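Local atomic coordinates of glucosamine--fructose-6-phosphate aminotransferase [isomerizing] (Francisella tularensis subsp. tularensis, PDB entry 3TBF), a protein that probably catalyses formation of glucosamine 6-phosphate from fructose 6-phosphate and glutamine, this construct being the C-terminal domain with two SIS (sugar isomerase) domains. Residues F51-S65 with V100-T114. Numbering follows the deposited sequence.
Sequences FEKTKHICIVACGTS and VDGSLFVSISQSGET
Phe105 carries its CG anti to the backbone N (chi1 -176°), which leans the ring over that face of the sheet toward the neighbouring strand, its CE2 3.6 Å from Val60 CG2. In His56 the same torsion (chi1 -178°) places the imidazole against Val100, whose CG2 methyl sits over one ring face, offset toward the rim. Phe105, Val60 and His56 belong to the doubly wound parallel sheet of an SIS domain, and Val100 comes from the turn that leads into strand 103-109. Strands 56-61 and 103-109 run side by side in the sheet's interior, between strands 84-88 and 129-136. The backbones zip together in regular parallel fashion. His56 O takes Leu104 N, Leu104 O takes Cys58 N, Cys58 O takes Val106 N at 2.8 Å, and Val106 O takes Val60 N; the next link, from Ile108 N to Val60 O, is long and weak. At the entry to the sheet Gly102 O, in a type II turn, accepts twice: Lys55 N reaches it almost straight at 2.6 Å, while His56 N comes from above the carbonyl plane.

On the face opposite Phe105 and His56, the side chains of Ile57, Ile59, Leu104 and Val106 make an apolar layer. Ile59 and Val106 lie alongside each other, pointing the same way, and Leu104 CD2 meets the edge of the Phe51 ring, which also packs on helix 165-184. Toward the C-terminal ends, Ile108 CD1 touches Ile59 CG2 at 3.5 Å. The CG2 branch of Ile108 meets Ser65 CB, and Ser65 OG is hydrogen-bonded to Gln170 OE1. Beyond the strands, Cys62 SG rests 3.5 Å from the CG2 methyl of Thr114.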
loop_
_atom_site.group_PDB
_atom_site.type_symbol
_atom_site.label_atom_id
_atom_site.label_comp_id
_atom_site.label_asym_id
_atom_site.label_seq_id
_atom_site.Cartn_x
_atom_site.Cartn_y
_atom_site.Cartn_z
ATOM N N PHE A 51 4.335 -19.434 -20.048
ATOM C CA PHE A 51 3.311 -18.423 -20.159
ATOM C C PHE A 51 1.949 -19.026 -20.534
ATOM O O PHE A 51 0.905 -18.453 -20.213
ATOM C CB PHE A 51 3.691 -17.377 -21.208
ATOM C CG PHE A 51 4.884 -16.506 -20.849
ATOM C CD1 PHE A 51 5.291 -16.317 -19.536
ATOM C CD2 PHE A 51 5.567 -15.818 -21.858
ATOM C CE1 PHE A 51 6.361 -15.488 -19.235
ATOM C CE2 PHE A 51 6.642 -14.984 -21.550
ATOM C CZ PHE A 51 7.026 -14.815 -20.235
ATOM N N GLU A 52 1.952 -20.153 -21.246
ATOM C CA GLU A 52 0.708 -20.823 -21.624
ATOM C C GLU A 52 0.068 -21.392 -20.383
ATOM O O GLU A 52 -1.133 -21.434 -20.289
ATOM C CB GLU A 52 0.960 -21.945 -22.616
ATOM C CG GLU A 52 1.545 -21.460 -23.922
ATOM C CD GLU A 52 1.661 -22.547 -25.016
ATOM O OE1 GLU A 52 2.034 -23.718 -24.702
ATOM O OE2 GLU A 52 1.404 -22.202 -26.198
ATOM N N LYS A 53 0.876 -21.816 -19.426
ATOM C CA LYS A 53 0.373 -22.327 -18.140
ATOM C C LYS A 53 -0.004 -21.254 -17.104
ATOM O O LYS A 53 -0.607 -21.570 -16.101
ATOM C CB LYS A 53 1.439 -23.186 -17.473
ATOM C CG LYS A 53 1.920 -24.398 -18.241
ATOM C CD LYS A 53 3.131 -24.998 -17.486
ATOM C CE LYS A 53 3.678 -26.300 -18.140
ATOM N NZ LYS A 53 4.847 -26.893 -17.382
ATOM N N THR A 54 0.380 -20.008 -17.323
ATOM C CA THR A 54 0.216 -18.958 -16.346
ATOM C C THR A 54 -1.198 -18.520 -16.318
ATOM O O THR A 54 -1.763 -18.245 -17.372
ATOM C CB THR A 54 1.066 -17.756 -16.689
ATOM O OG1 THR A 54 2.432 -18.122 -16.547
ATOM C CG2 THR A 54 0.732 -16.529 -15.812
ATOM N N LYS A 55 -1.779 -18.493 -15.116
ATOM C CA LYS A 55 -3.152 -18.019 -14.922
ATOM C C LYS A 55 -3.227 -16.878 -13.916
ATOM O O LYS A 55 -4.253 -16.199 -13.749
ATOM C CB LYS A 55 -4.062 -19.139 -14.456
ATOM C CG LYS A 55 -3.629 -20.513 -14.884
ATOM C CD LYS A 55 -4.727 -21.271 -15.634
ATOM C CE LYS A 55 -4.747 -20.827 -17.092
ATOM N NZ LYS A 55 -3.563 -21.328 -17.893
ATOM N N HIS A 56 -2.134 -16.678 -13.238
ATOM C CA HIS A 56 -2.060 -15.641 -12.286
ATOM C C HIS A 56 -0.624 -15.220 -12.207
ATOM O O HIS A 56 0.267 -16.012 -12.274
ATOM C CB HIS A 56 -2.531 -16.171 -10.932
ATOM C CG HIS A 56 -2.530 -15.138 -9.858
ATOM N ND1 HIS A 56 -1.410 -14.853 -9.110
ATOM C CD2 HIS A 56 -3.517 -14.332 -9.388
ATOM C CE1 HIS A 56 -1.698 -13.896 -8.245
ATOM N NE2 HIS A 56 -2.970 -13.561 -8.392
ATOM N N ILE A 57 -0.417 -13.944 -12.046
ATOM C CA ILE A 57 0.917 -13.404 -11.967
ATOM C C ILE A 57 1.130 -12.783 -10.610
ATOM O O ILE A 57 0.377 -11.910 -10.229
ATOM C CB ILE A 57 1.123 -12.341 -13.021
ATOM C CG1 ILE A 57 1.117 -12.973 -14.382
ATOM C CG2 ILE A 57 2.425 -11.629 -12.791
ATOM C CD1 ILE A 57 0.982 -11.978 -15.416
ATOM N N CYS A 58 2.214 -13.210 -9.946
ATOM C CA CYS A 58 2.555 -12.820 -8.580
ATOM C C CYS A 58 3.841 -12.028 -8.608
ATOM O O CYS A 58 4.924 -12.596 -8.790
ATOM C CB CYS A 58 2.760 -14.086 -7.709
ATOM S SG CYS A 58 2.104 -14.013 -6.023
ATOM N N ILE A 59 3.758 -10.717 -8.437
ATOM C CA ILE A 59 4.963 -9.864 -8.548
ATOM C C ILE A 59 5.454 -9.605 -7.124
ATOM O O ILE A 59 4.686 -9.165 -6.269
ATOM C CB ILE A 59 4.701 -8.569 -9.240
ATOM C CG1 ILE A 59 4.243 -8.789 -10.681
ATOM C CG2 ILE A 59 5.965 -7.712 -9.318
ATOM C CD1 ILE A 59 3.886 -7.471 -11.421
ATOM N N VAL A 60 6.725 -9.919 -6.886
ATOM C CA VAL A 60 7.390 -9.701 -5.627
ATOM C C VAL A 60 8.614 -8.812 -5.797
ATOM O O VAL A 60 9.454 -9.055 -6.660
ATOM C CB VAL A 60 7.840 -11.044 -5.023
ATOM C CG1 VAL A 60 8.628 -10.836 -3.707
ATOM C CG2 VAL A 60 6.607 -11.921 -4.796
ATOM N N ALA A 61 8.735 -7.787 -4.968
ATOM C CA ALA A 61 9.850 -6.852 -5.088
ATOM C C ALA A 61 9.945 -5.923 -3.871
ATOM O O ALA A 61 9.088 -5.963 -2.959
ATOM C CB ALA A 61 9.705 -6.019 -6.366
ATOM N N CYS A 62 10.976 -5.085 -3.836
ATOM C CA CYS A 62 11.025 -4.088 -2.824
ATOM C C CYS A 62 11.427 -2.711 -3.367
ATOM O O CYS A 62 11.988 -2.603 -4.463
ATOM C CB CYS A 62 11.871 -4.578 -1.661
ATOM S SG CYS A 62 13.526 -4.389 -1.975
ATOM N N GLY A 63 10.998 -1.662 -2.666
ATOM C CA GLY A 63 11.349 -0.312 -2.968
ATOM C C GLY A 63 10.830 0.116 -4.307
ATOM O O GLY A 63 9.715 -0.125 -4.664
ATOM N N THR A 64 11.701 0.722 -5.079
ATOM C CA THR A 64 11.380 1.236 -6.377
ATOM C C THR A 64 10.882 0.158 -7.328
ATOM O O THR A 64 9.991 0.427 -8.158
ATOM C CB THR A 64 12.645 1.896 -6.949
ATOM O OG1 THR A 64 12.743 3.197 -6.380
ATOM C CG2 THR A 64 12.583 2.041 -8.413
ATOM N N SER A 65 11.467 -1.034 -7.239
ATOM C CA SER A 65 11.035 -2.152 -8.055
ATOM C C SER A 65 9.594 -2.593 -7.693
ATOM O O SER A 65 8.805 -3.011 -8.541
ATOM C CB SER A 65 12.042 -3.303 -7.906
ATOM O OG SER A 65 13.365 -2.891 -8.388
ATOM N N VAL A 100 -2.313 -19.376 -5.747
ATOM C CA VAL A 100 -3.282 -19.777 -6.782
ATOM C C VAL A 100 -2.676 -20.820 -7.778
ATOM O O VAL A 100 -1.493 -20.742 -8.146
ATOM C CB VAL A 100 -3.716 -18.505 -7.584
ATOM C CG1 VAL A 100 -4.582 -18.875 -8.742
ATOM C CG2 VAL A 100 -4.429 -17.447 -6.628
ATOM N N ASP A 101 -3.463 -21.799 -8.216
ATOM C CA ASP A 101 -2.972 -22.681 -9.298
ATOM C C ASP A 101 -2.587 -21.844 -10.531
ATOM O O ASP A 101 -3.253 -20.875 -10.880
ATOM C CB ASP A 101 -4.016 -23.733 -9.733
ATOM C CG ASP A 101 -3.888 -25.098 -8.981
ATOM O OD1 ASP A 101 -2.819 -25.447 -8.401
ATOM O OD2 ASP A 101 -4.895 -25.854 -8.997
ATOM N N GLY A 102 -1.508 -22.244 -11.186
ATOM C CA GLY A 102 -1.078 -21.569 -12.407
ATOM C C GLY A 102 -0.449 -20.196 -12.193
ATOM O O GLY A 102 -0.457 -19.351 -13.090
ATOM N N SER A 103 0.114 -20.008 -11.002
ATOM C CA SER A 103 0.712 -18.756 -10.616
ATOM C C SER A 103 2.141 -18.651 -11.108
ATOM O O SER A 103 2.927 -19.568 -10.889
ATOM C CB SER A 103 0.721 -18.634 -9.106
ATOM O OG SER A 103 -0.261 -17.729 -8.717
ATOM N N LEU A 104 2.477 -17.529 -11.729
ATOM C CA LEU A 104 3.846 -17.260 -12.146
ATOM C C LEU A 104 4.445 -16.316 -11.138
ATOM O O LEU A 104 3.834 -15.311 -10.799
ATOM C CB LEU A 104 3.852 -16.605 -13.531
ATOM C CG LEU A 104 5.197 -16.232 -14.121
ATOM C CD1 LEU A 104 5.962 -17.527 -14.438
ATOM C CD2 LEU A 104 5.028 -15.311 -15.324
ATOM N N PHE A 105 5.599 -16.677 -10.614
ATOM C CA PHE A 105 6.336 -15.860 -9.675
ATOM C C PHE A 105 7.260 -14.922 -10.470
ATOM O O PHE A 105 8.130 -15.351 -11.201
ATOM C CB PHE A 105 7.143 -16.756 -8.718
ATOM C CG PHE A 105 7.872 -15.999 -7.655
ATOM C CD1 PHE A 105 9.103 -15.403 -7.918
ATOM C CD2 PHE A 105 7.329 -15.835 -6.409
ATOM C CE1 PHE A 105 9.777 -14.672 -6.928
ATOM C CE2 PHE A 105 8.018 -15.133 -5.408
ATOM C CZ PHE A 105 9.228 -14.530 -5.690
ATOM N N VAL A 106 7.007 -13.627 -10.384
ATOM C CA VAL A 106 7.781 -12.626 -11.083
ATOM C C VAL A 106 8.477 -11.785 -10.035
ATOM O O VAL A 106 7.819 -11.215 -9.153
ATOM C CB VAL A 106 6.902 -11.724 -11.884
ATOM C CG1 VAL A 106 7.728 -10.539 -12.502
ATOM C CG2 VAL A 106 6.196 -12.510 -12.941
ATOM N N SER A 107 9.807 -11.750 -10.080
ATOM C CA SER A 107 10.552 -10.839 -9.242
ATOM C C SER A 107 11.156 -9.680 -10.067
ATOM O O SER A 107 11.364 -9.763 -11.279
ATOM C CB SER A 107 11.628 -11.590 -8.496
ATOM O OG SER A 107 12.534 -12.186 -9.365
ATOM N N ILE A 108 11.304 -8.538 -9.428
ATOM C CA ILE A 108 11.878 -7.408 -10.103
ATOM C C ILE A 108 13.043 -6.930 -9.269
ATOM O O ILE A 108 12.880 -6.699 -8.089
ATOM C CB ILE A 108 10.870 -6.274 -10.226
ATOM C CG1 ILE A 108 9.560 -6.761 -10.891
ATOM C CG2 ILE A 108 11.479 -5.140 -11.055
ATOM C CD1 ILE A 108 8.447 -5.736 -10.894
ATOM N N SER A 109 14.212 -6.799 -9.884
ATOM C CA SER A 109 15.385 -6.346 -9.164
ATOM C C SER A 109 16.448 -5.779 -10.078
ATOM O O SER A 109 16.810 -6.394 -11.075
ATOM C CB SER A 109 16.005 -7.488 -8.433
ATOM O OG SER A 109 17.074 -7.025 -7.655
ATOM N N GLN A 110 16.991 -4.630 -9.714
ATOM C CA GLN A 110 18.094 -4.064 -10.477
ATOM C C GLN A 110 19.333 -4.965 -10.345
ATOM O O GLN A 110 19.854 -5.434 -11.316
ATOM C CB GLN A 110 18.426 -2.646 -10.012
ATOM C CG GLN A 110 19.418 -1.906 -10.938
ATOM C CD GLN A 110 20.841 -2.434 -10.845
ATOM O OE1 GLN A 110 21.389 -2.604 -9.741
ATOM N NE2 GLN A 110 21.459 -2.707 -12.004
ATOM N N SER A 111 19.774 -5.195 -9.119
ATOM C CA SER A 111 21.009 -5.901 -8.859
ATOM C C SER A 111 20.912 -7.389 -9.036
ATOM O O SER A 111 21.915 -8.039 -9.228
ATOM C CB SER A 111 21.432 -5.651 -7.385
ATOM O OG SER A 111 20.511 -6.223 -6.485
ATOM N N GLY A 112 19.725 -7.934 -8.891
ATOM C CA GLY A 112 19.536 -9.391 -8.801
ATOM C C GLY A 112 20.017 -10.099 -7.534
ATOM O O GLY A 112 20.069 -11.343 -7.493
ATOM N N GLU A 113 20.359 -9.327 -6.505
ATOM C CA GLU A 113 20.862 -9.871 -5.240
ATOM C C GLU A 113 20.007 -9.459 -4.012
ATOM O O GLU A 113 20.308 -9.811 -2.915
ATOM C CB GLU A 113 22.318 -9.441 -5.027
ATOM C CG GLU A 113 23.323 -9.852 -6.120
ATOM C CD GLU A 113 23.379 -11.403 -6.358
ATOM O OE1 GLU A 113 23.055 -12.177 -5.427
ATOM O OE2 GLU A 113 23.736 -11.853 -7.481
ATOM N N THR A 114 18.950 -8.705 -4.209
ATOM C CA THR A 114 18.168 -8.132 -3.141
ATOM C C THR A 114 17.684 -9.279 -2.248
ATOM O O THR A 114 16.964 -10.198 -2.714
ATOM C CB THR A 114 16.958 -7.396 -3.775
ATOM O OG1 THR A 114 17.433 -6.397 -4.692
ATOM C CG2 THR A 114 16.035 -6.769 -2.738
#